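Local coordinates for protein serine acetyltransferase (Entamoeba histolytica, PDB 3Q1X) that probably transfers an acetyl group to the hydroxyl of L-serine in cysteine biosynthesis, through a domain built as a left-handed beta-helix, at residues L38-L41 with R42-F45. Sequence-based numbering, arbitrary orientation.
Sequences LQKL and RKIF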
ATOM      1  N   LEU A  38      -0.596  16.189  -3.607  1.00 19.96           N
ATOM      2  CA  LEU A  38      -1.955  15.767  -3.945  1.00 19.92           C
ATOM      3  C   LEU A  38      -3.018  16.695  -3.355  1.00 20.27           C
ATOM      4  O   LEU A  38      -3.936  17.084  -4.063  1.00 20.57           O
ATOM      5  CB  LEU A  38      -2.218  14.318  -3.514  1.00 19.65           C
ATOM      6  CG  LEU A  38      -3.548  13.670  -3.937  1.00 18.82           C
ATOM      7  CD1 LEU A  38      -3.720  13.638  -5.466  1.00 18.23           C
ATOM      8  CD2 LEU A  38      -3.655  12.263  -3.352  1.00 17.98           C
ATOM      9  N   GLN A  39      -2.870  17.054  -2.081  1.00 20.72           N
ATOM     10  CA  GLN A  39      -3.800  17.965  -1.397  1.00 21.16           C
ATOM     11  C   GLN A  39      -3.987  19.253  -2.203  1.00 21.34           C
ATOM     12  O   GLN A  39      -5.116  19.668  -2.482  1.00 21.44           O
ATOM     13  CB  GLN A  39      -3.283  18.270   0.018  1.00 21.76           C
ATOM     14  CG  GLN A  39      -4.193  19.151   0.869  1.00 22.13           C
ATOM     15  CD  GLN A  39      -5.346  18.396   1.503  1.00 23.82           C
ATOM     16  OE1 GLN A  39      -5.520  17.199   1.285  1.00 23.74           O
ATOM     17  NE2 GLN A  39      -6.140  19.097   2.297  1.00 25.14           N
ATOM     18  N   LYS A  40      -2.866  19.849  -2.600  1.00 21.19           N
ATOM     19  CA  LYS A  40      -2.859  21.105  -3.343  1.00 21.57           C
ATOM     20  C   LYS A  40      -3.391  20.954  -4.763  1.00 21.29           C
ATOM     21  O   LYS A  40      -4.230  21.738  -5.189  1.00 21.38           O
ATOM     22  CB  LYS A  40      -1.467  21.750  -3.323  1.00 22.24           C
ATOM     23  CG  LYS A  40      -1.064  22.338  -1.962  1.00 23.85           C
ATOM     24  CD  LYS A  40      -2.254  23.011  -1.288  1.00 27.16           C
ATOM     25  CE  LYS A  40      -1.891  23.667   0.030  1.00 28.64           C
ATOM     26  NZ  LYS A  40      -3.121  23.833   0.855  1.00 28.98           N
ATOM     27  N   LEU A  41      -2.927  19.935  -5.484  1.00 20.83           N
ATOM     28  CA  LEU A  41      -3.321  19.752  -6.877  1.00 20.96           C
ATOM     29  C   LEU A  41      -4.800  19.387  -7.014  1.00 21.16           C
ATOM     30  O   LEU A  41      -5.450  19.778  -7.991  1.00 21.24           O
ATOM     31  CB  LEU A  41      -2.435  18.724  -7.581  1.00 20.74           C
ATOM     32  CG  LEU A  41      -0.992  19.112  -7.917  1.00 20.98           C
ATOM     33  CD1 LEU A  41      -0.157  17.878  -8.213  1.00 19.89           C
ATOM     34  CD2 LEU A  41      -0.946  20.082  -9.093  1.00 20.91           C
ATOM     35  N   ARG A  42      -5.321  18.654  -6.028  1.00 21.47           N
ATOM     36  CA  ARG A  42      -6.759  18.347  -5.963  1.00 22.16           C
ATOM     37  C   ARG A  42      -7.600  19.639  -5.945  1.00 22.07           C
ATOM     38  O   ARG A  42      -8.573  19.759  -6.688  1.00 22.35           O
ATOM     39  CB  ARG A  42      -7.091  17.409  -4.777  1.00 21.98           C
ATOM     40  CG  ARG A  42      -6.463  15.997  -4.909  1.00 24.09           C
ATOM     41  CD  ARG A  42      -7.241  14.798  -4.329  1.00 27.27           C
ATOM     42  NE  ARG A  42      -7.357  14.790  -2.876  1.00 25.76           N
ATOM     43  CZ  ARG A  42      -7.590  13.724  -2.096  1.00 23.63           C
ATOM     44  NH1 ARG A  42      -7.684  12.477  -2.570  1.00 22.30           N
ATOM     45  NH2 ARG A  42      -7.704  13.911  -0.798  1.00 23.44           N
ATOM     46  N   LYS A  43      -7.191  20.605  -5.121  1.00 22.53           N
ATOM     47  CA  LYS A  43      -7.897  21.883  -4.979  1.00 23.54           C
ATOM     48  C   LYS A  43      -7.790  22.732  -6.238  1.00 23.48           C
ATOM     49  O   LYS A  43      -8.770  23.354  -6.667  1.00 23.44           O
ATOM     50  CB  LYS A  43      -7.374  22.668  -3.768  1.00 23.69           C
ATOM     51  CG  LYS A  43      -7.827  22.093  -2.434  1.00 25.19           C
ATOM     52  CD  LYS A  43      -7.407  22.948  -1.251  1.00 27.16           C
ATOM     53  CE  LYS A  43      -8.173  22.526  -0.005  1.00 30.61           C
ATOM     54  NZ  LYS A  43      -7.493  22.932   1.250  1.00 32.08           N
ATOM     55  N   ILE A  44      -6.596  22.741  -6.826  1.00 23.44           N
ATOM     56  CA  ILE A  44      -6.292  23.533  -8.018  1.00 23.38           C
ATOM     57  C   ILE A  44      -7.067  23.060  -9.250  1.00 23.26           C
ATOM     58  O   ILE A  44      -7.669  23.868  -9.965  1.00 23.59           O
ATOM     59  CB  ILE A  44      -4.768  23.505  -8.308  1.00 23.56           C
ATOM     60  CG1 ILE A  44      -3.987  24.134  -7.139  1.00 23.34           C
ATOM     61  CG2 ILE A  44      -4.447  24.191  -9.638  1.00 23.50           C
ATOM     62  CD1 ILE A  44      -2.487  23.843  -7.144  1.00 23.82           C
ATOM     63  N   PHE A  45      -7.044  21.751  -9.495  1.00 22.63           N
ATOM     64  CA  PHE A  45      -7.686  21.173 -10.676  1.00 22.08           C
ATOM     65  C   PHE A  45      -9.182  20.925 -10.534  1.00 22.24           C
ATOM     66  O   PHE A  45      -9.914  21.066 -11.509  1.00 22.55           O
ATOM     67  CB  PHE A  45      -6.996  19.873 -11.098  1.00 21.58           C
ATOM     68  CG  PHE A  45      -5.629  20.066 -11.700  1.00 20.67           C
ATOM     69  CD1 PHE A  45      -5.396  21.047 -12.665  1.00 19.06           C
ATOM     70  CD2 PHE A  45      -4.578  19.236 -11.322  1.00 19.84           C
ATOM     71  CE1 PHE A  45      -4.121  21.212 -13.223  1.00 19.35           C
ATOM     72  CE2 PHE A  45      -3.309  19.380 -11.882  1.00 19.53           C
ATOM     73  CZ  PHE A  45      -3.079  20.371 -12.833  1.00 17.98           C
TER
HETATM   74  O   HOH W   1      -7.872  16.592   0.108  1.00 27.96           O
HETATM   75  O   HOH W   2      -6.003  22.297   3.123  1.00 34.98           O
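One face of the Arg42 guanidinium is lined by Leu38, whose CD2 lies 4.1 Å from Arg42 NH1, while a water lies in plane at its edge. That water accepts from Arg42 NH2 at 2.8 Å and donates to Gln39 OE1 at 2.7 Å, tying the two side chains together. Bends at chi2 (-147°) and chi3 (-67°) carry the Arg42 chain obliquely across Leu38, whose CD1 lies 3.7 Å from Arg42 CG. At the other end of the amide, Gln39 NE2 is bound weakly by a second water, which also accepts from Lys43 NZ at 2.5 Å. Gln39 OE1 also accepts from Val34 N, in the loop before the helix, Gln39 NE2 binds the carbonyl of Lys32, and Arg42 NH1 is held by Gln131. Lys40 NZ and Lys43 NZ stand 4.5 Å apart, a repulsion probably eased by the salt bridge from Lys40 to Glu64. Leu41 and Phe45 run side by side, Leu41 CD2 touching Phe45 CE2 at 3.7 Å, and the backbone bond from Phe45 N to Leu41 O spans 2.9 Å. These i to i+3 and i to i+4 contacts belong to helix 36-45 of the N-terminal helical region, where Leu41 and Ile44 meet Leu68 of helix 59-79, and Phe45 packs against helix 82-113 and touches Ile138 of helix 128-144.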